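Local atomic coordinates of CoA-binding domain-containing protein (Thermus thermophilus, PDB entry 1IUK), a protein that probably binds coenzyme A through a Rossmann-like domain, its biological role being otherwise unknown. Residues A8-G20 against L64-R78. Sequence-based numbering, arbitrary orientation.
Sequences AYLSQAKTIAVLG and LLDLKEPVDILDVFR
Strands 15-19 and 73-76 run parallel; the axes of these short strands approach to 4.7 Å and are inclined by 25°. Ile16 pairs with Ile73, and Leu19 with Val76. Backbone bonds alternate along the ladder: Ile73 N to Thr15 O, Ala17 N to Ile73 O, Asp75 N to Ala17 O, Leu19 N to Asp75 O and Phe77 N to Leu19 O. The ladder starts in a polar knot. Asp72 OD1 takes two amides, Lys14 N from above the carboxylate plane at 3.0 Å and Thr15 N on its anti lone pair at 3.1 Å. Thr15 OG1 sits between its own N and carbonyl carbon (chi1 61°). There it donates to Pro70 O at 2.7 Å and accepts from Asp72 N. A valine in place of Thr15 would probably leave Pro70 O without this donor and Asp72 N with just its weak bond to Thr15 O. Tyr9 reaches in from helix 3-12, with CG anti to N (chi1 -165°), and its OH donates to Asp72 O at 2.7 Å. Ile73 CG1 lies at the edge of the Tyr9 ring, while Ile73 CD1 presses on Leu10 CD2 at a tight 3.3 Å. On the face holding Ala17 and Leu19, the Ala17 methyl meets Leu67 CD1, Val71 CG1 and Leu74 CD1. The side chains of Leu19 and Leu64 cross at about a right angle, with Leu19 CD1 3.8 Å from Leu64 CD2. On the other face, Val18 CG1 packs on Phe77 CD2 at 3.5 Å. Strand 73-76 is the middle strand of the five-stranded parallel sheet of a Rossmann-type fold. Strand 42-46 bonds to the other edge of strand 15-19, and strand 98-100 flanks 73-76. Helix 87-93 packs on Leu64 and Val71, whereas helices 28-38 and 126-134 cover the face of Ile16, Val18 and Asp75.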
loop_
_atom_site.group_PDB
_atom_site.type_symbol
_atom_site.label_atom_id
_atom_site.label_comp_id
_atom_site.label_asym_id
_atom_site.label_seq_id
_atom_site.Cartn_x
_atom_site.Cartn_y
_atom_site.Cartn_z
ATOM N N ALA A 8 5.544 6.324 14.602
ATOM C CA ALA A 8 6.564 5.323 14.922
ATOM C C ALA A 8 6.532 4.232 13.864
ATOM O O ALA A 8 7.572 3.721 13.437
ATOM C CB ALA A 8 6.305 4.721 16.311
ATOM N N TYR A 9 5.326 3.886 13.427
ATOM C CA TYR A 9 5.164 2.855 12.421
ATOM C C TYR A 9 5.730 3.258 11.049
ATOM O O TYR A 9 6.494 2.512 10.428
ATOM C CB TYR A 9 3.681 2.484 12.287
ATOM C CG TYR A 9 3.507 1.190 11.537
ATOM C CD1 TYR A 9 3.839 1.116 10.188
ATOM C CD2 TYR A 9 3.157 0.009 12.197
ATOM C CE1 TYR A 9 3.848 -0.097 9.516
ATOM C CE2 TYR A 9 3.162 -1.211 11.528
ATOM C CZ TYR A 9 3.518 -1.256 10.189
ATOM O OH TYR A 9 3.607 -2.440 9.502
ATOM N N LEU A 10 5.351 4.435 10.568
ATOM C CA LEU A 10 5.823 4.889 9.266
ATOM C C LEU A 10 7.323 5.167 9.231
ATOM O O LEU A 10 7.983 4.876 8.236
ATOM C CB LEU A 10 5.060 6.149 8.850
ATOM C CG LEU A 10 3.554 5.955 8.648
ATOM C CD1 LEU A 10 2.929 7.283 8.266
ATOM C CD2 LEU A 10 3.291 4.923 7.555
ATOM N N SER A 11 7.871 5.721 10.313
ATOM C CA SER A 11 9.299 6.045 10.336
ATOM C C SER A 11 10.188 4.813 10.368
ATOM O O SER A 11 11.302 4.825 9.844
ATOM C CB SER A 11 9.633 6.967 11.522
ATOM O OG SER A 11 9.338 6.359 12.764
ATOM N N GLN A 12 9.686 3.739 10.961
ATOM C CA GLN A 12 10.454 2.514 11.050
ATOM C C GLN A 12 10.338 1.651 9.782
ATOM O O GLN A 12 11.262 0.907 9.437
ATOM C CB GLN A 12 10.008 1.733 12.296
ATOM C CG GLN A 12 11.071 0.807 12.822
ATOM C CD GLN A 12 11.009 -0.536 12.135
ATOM O OE1 GLN A 12 9.917 -1.059 11.865
ATOM N NE2 GLN A 12 12.173 -1.102 11.833
ATOM N N ALA A 13 9.216 1.774 9.079
ATOM C CA ALA A 13 8.961 1.014 7.850
ATOM C C ALA A 13 9.957 1.274 6.728
ATOM O O ALA A 13 10.497 2.373 6.599
ATOM C CB ALA A 13 7.542 1.310 7.348
ATOM N N LYS A 14 10.192 0.250 5.914
ATOM C CA LYS A 14 11.096 0.348 4.785
ATOM C C LYS A 14 10.394 0.019 3.469
ATOM O O LYS A 14 10.418 0.814 2.533
ATOM C CB LYS A 14 12.278 -0.615 4.931
ATOM C CG LYS A 14 12.921 -0.940 3.580
ATOM C CD LYS A 14 14.042 -1.948 3.673
ATOM C CE LYS A 14 14.892 -1.941 2.409
ATOM N NZ LYS A 14 15.567 -3.248 2.175
ATOM N N THR A 15 9.783 -1.165 3.403
ATOM C CA THR A 15 9.124 -1.631 2.182
ATOM C C THR A 15 7.626 -1.330 2.071
ATOM O O THR A 15 6.831 -1.671 2.960
ATOM C CB THR A 15 9.346 -3.143 2.015
ATOM O OG1 THR A 15 8.773 -3.825 3.129
ATOM C CG2 THR A 15 10.822 -3.461 2.009
ATOM N N ILE A 16 7.246 -0.675 0.980
ATOM C CA ILE A 16 5.844 -0.358 0.752
ATOM C C ILE A 16 5.412 -0.965 -0.582
ATOM O O ILE A 16 5.910 -0.576 -1.637
ATOM C CB ILE A 16 5.597 1.171 0.698
ATOM C CG1 ILE A 16 6.089 1.834 1.987
ATOM C CG2 ILE A 16 4.101 1.450 0.489
ATOM C CD1 ILE A 16 5.781 3.318 2.071
ATOM N N ALA A 17 4.509 -1.940 -0.537
ATOM C CA ALA A 17 4.015 -2.547 -1.764
ATOM C C ALA A 17 2.797 -1.726 -2.179
ATOM O O ALA A 17 1.946 -1.419 -1.359
ATOM C CB ALA A 17 3.616 -4.022 -1.522
ATOM N N VAL A 18 2.729 -1.357 -3.454
ATOM C CA VAL A 18 1.614 -0.566 -3.960
ATOM C C VAL A 18 0.712 -1.458 -4.806
ATOM O O VAL A 18 1.070 -1.871 -5.915
ATOM C CB VAL A 18 2.127 0.629 -4.816
ATOM C CG1 VAL A 18 0.949 1.424 -5.370
ATOM C CG2 VAL A 18 3.045 1.525 -3.958
ATOM N N LEU A 19 -0.454 -1.764 -4.263
ATOM C CA LEU A 19 -1.392 -2.621 -4.956
ATOM C C LEU A 19 -2.223 -1.758 -5.892
ATOM O O LEU A 19 -3.013 -0.918 -5.448
ATOM C CB LEU A 19 -2.287 -3.338 -3.942
ATOM C CG LEU A 19 -3.113 -4.473 -4.532
ATOM C CD1 LEU A 19 -2.192 -5.618 -4.906
ATOM C CD2 LEU A 19 -4.165 -4.895 -3.530
ATOM N N GLY A 20 -2.044 -1.982 -7.191
ATOM C CA GLY A 20 -2.764 -1.201 -8.182
ATOM C C GLY A 20 -1.867 -0.102 -8.740
ATOM O O GLY A 20 -2.365 0.884 -9.288
ATOM N N LEU A 64 0.770 -10.194 -5.292
ATOM C CA LEU A 64 1.468 -9.896 -4.054
ATOM C C LEU A 64 2.397 -11.037 -3.679
ATOM O O LEU A 64 3.464 -10.817 -3.122
ATOM C CB LEU A 64 0.465 -9.654 -2.926
ATOM C CG LEU A 64 -0.328 -8.346 -2.951
ATOM C CD1 LEU A 64 -1.314 -8.336 -1.797
ATOM C CD2 LEU A 64 0.631 -7.147 -2.862
ATOM N N LEU A 65 1.992 -12.259 -3.996
ATOM C CA LEU A 65 2.792 -13.432 -3.669
ATOM C C LEU A 65 4.052 -13.530 -4.514
ATOM O O LEU A 65 4.911 -14.368 -4.256
ATOM C CB LEU A 65 1.955 -14.703 -3.832
ATOM C CG LEU A 65 0.667 -14.824 -3.003
ATOM C CD1 LEU A 65 0.921 -14.386 -1.576
ATOM C CD2 LEU A 65 -0.428 -13.976 -3.640
ATOM N N ASP A 66 4.169 -12.676 -5.528
ATOM C CA ASP A 66 5.360 -12.680 -6.373
ATOM C C ASP A 66 6.472 -11.855 -5.716
ATOM O O ASP A 66 7.630 -11.942 -6.112
ATOM C CB ASP A 66 5.055 -12.084 -7.747
ATOM C CG ASP A 66 4.313 -13.040 -8.665
ATOM O OD1 ASP A 66 3.462 -12.548 -9.438
ATOM O OD2 ASP A 66 4.583 -14.267 -8.626
ATOM N N LEU A 67 6.118 -11.049 -4.719
ATOM C CA LEU A 67 7.101 -10.218 -4.033
ATOM C C LEU A 67 8.083 -11.141 -3.341
ATOM O O LEU A 67 7.698 -12.164 -2.768
ATOM C CB LEU A 67 6.416 -9.296 -3.015
ATOM C CG LEU A 67 5.598 -8.149 -3.633
ATOM C CD1 LEU A 67 4.962 -7.263 -2.559
ATOM C CD2 LEU A 67 6.518 -7.340 -4.518
ATOM N N LYS A 68 9.355 -10.775 -3.385
ATOM C CA LYS A 68 10.390 -11.608 -2.793
ATOM C C LYS A 68 10.932 -11.104 -1.453
ATOM O O LYS A 68 12.032 -11.486 -1.045
ATOM C CB LYS A 68 11.536 -11.789 -3.806
ATOM C CG LYS A 68 11.180 -12.662 -5.022
ATOM C CD LYS A 68 10.624 -14.032 -4.591
ATOM C CE LYS A 68 10.569 -15.027 -5.756
ATOM N NZ LYS A 68 9.256 -15.739 -5.849
ATOM N N GLU A 69 10.161 -10.266 -0.765
ATOM C CA GLU A 69 10.585 -9.745 0.531
ATOM C C GLU A 69 9.393 -9.273 1.362
ATOM O O GLU A 69 8.336 -8.967 0.820
ATOM C CB GLU A 69 11.590 -8.607 0.339
ATOM C CG GLU A 69 10.975 -7.255 0.032
ATOM C CD GLU A 69 11.993 -6.135 0.092
ATOM O OE1 GLU A 69 12.523 -5.857 1.193
ATOM O OE2 GLU A 69 12.264 -5.532 -0.963
ATOM N N PRO A 70 9.547 -9.227 2.697
ATOM C CA PRO A 70 8.468 -8.793 3.590
ATOM C C PRO A 70 8.001 -7.391 3.275
ATOM O O PRO A 70 8.795 -6.555 2.864
ATOM C CB PRO A 70 9.082 -8.896 4.980
ATOM C CG PRO A 70 10.190 -9.880 4.808
ATOM C CD PRO A 70 10.750 -9.600 3.455
ATOM N N VAL A 71 6.712 -7.147 3.478
ATOM C CA VAL A 71 6.106 -5.853 3.195
ATOM C C VAL A 71 5.662 -5.198 4.487
ATOM O O VAL A 71 4.861 -5.756 5.240
ATOM C CB VAL A 71 4.899 -6.029 2.258
ATOM C CG1 VAL A 71 4.074 -4.755 2.203
ATOM C CG2 VAL A 71 5.392 -6.438 0.874
ATOM N N ASP A 72 6.192 -4.008 4.750
ATOM C CA ASP A 72 5.854 -3.274 5.965
ATOM C C ASP A 72 4.522 -2.578 5.827
ATOM O O ASP A 72 3.737 -2.537 6.768
ATOM C CB ASP A 72 6.952 -2.255 6.288
ATOM C CG ASP A 72 8.265 -2.920 6.673
ATOM O OD1 ASP A 72 9.300 -2.599 6.069
ATOM O OD2 ASP A 72 8.263 -3.774 7.580
ATOM N N ILE A 73 4.268 -2.032 4.639
ATOM C CA ILE A 73 3.017 -1.332 4.365
ATOM C C ILE A 73 2.476 -1.727 3.001
ATOM O O ILE A 73 3.215 -1.731 2.012
ATOM C CB ILE A 73 3.211 0.208 4.346
ATOM C CG1 ILE A 73 3.793 0.674 5.686
ATOM C CG2 ILE A 73 1.871 0.904 4.043
ATOM C CD1 ILE A 73 3.985 2.175 5.782
ATOM N N LEU A 74 1.196 -2.085 2.953
ATOM C CA LEU A 74 0.570 -2.412 1.678
ATOM C C LEU A 74 -0.332 -1.213 1.373
ATOM O O LEU A 74 -1.373 -1.032 2.010
ATOM C CB LEU A 74 -0.268 -3.699 1.760
ATOM C CG LEU A 74 -0.972 -4.059 0.440
ATOM C CD1 LEU A 74 0.052 -4.462 -0.596
ATOM C CD2 LEU A 74 -1.976 -5.173 0.668
ATOM N N ASP A 75 0.103 -0.368 0.436
ATOM C CA ASP A 75 -0.652 0.828 0.036
ATOM C C ASP A 75 -1.577 0.368 -1.085
ATOM O O ASP A 75 -1.121 0.056 -2.183
ATOM C CB ASP A 75 0.322 1.892 -0.474
ATOM C CG ASP A 75 -0.269 3.295 -0.484
ATOM O OD1 ASP A 75 -1.324 3.548 0.142
ATOM O OD2 ASP A 75 0.357 4.159 -1.132
ATOM N N VAL A 76 -2.870 0.320 -0.778
ATOM C CA VAL A 76 -3.887 -0.165 -1.697
ATOM C C VAL A 76 -4.644 0.904 -2.470
ATOM O O VAL A 76 -5.324 1.755 -1.888
ATOM C CB VAL A 76 -4.923 -1.046 -0.930
ATOM C CG1 VAL A 76 -5.890 -1.708 -1.909
ATOM C CG2 VAL A 76 -4.192 -2.112 -0.112
ATOM N N PHE A 77 -4.543 0.827 -3.791
ATOM C CA PHE A 77 -5.233 1.763 -4.666
ATOM C C PHE A 77 -6.387 1.083 -5.414
ATOM O O PHE A 77 -7.123 1.748 -6.150
ATOM C CB PHE A 77 -4.244 2.365 -5.676
ATOM C CG PHE A 77 -3.300 3.383 -5.075
ATOM C CD1 PHE A 77 -3.639 4.739 -5.041
ATOM C CD2 PHE A 77 -2.081 2.983 -4.538
ATOM C CE1 PHE A 77 -2.766 5.682 -4.477
ATOM C CE2 PHE A 77 -1.204 3.918 -3.971
ATOM C CZ PHE A 77 -1.552 5.271 -3.944
ATOM N N ARG A 78 -6.549 -0.231 -5.238
ATOM C CA ARG A 78 -7.636 -0.949 -5.926
ATOM C C ARG A 78 -8.977 -0.587 -5.295
ATOM O O ARG A 78 -9.078 -0.444 -4.080
ATOM C CB ARG A 78 -7.382 -2.451 -5.893
ATOM C CG ARG A 78 -5.981 -2.817 -6.385
ATOM C CD ARG A 78 -5.972 -3.453 -7.764
ATOM N NE ARG A 78 -6.981 -2.896 -8.649
ATOM C CZ ARG A 78 -7.916 -3.616 -9.268
ATOM N NH1 ARG A 78 -7.978 -4.933 -9.102
ATOM N NH2 ARG A 78 -8.793 -3.017 -10.060
#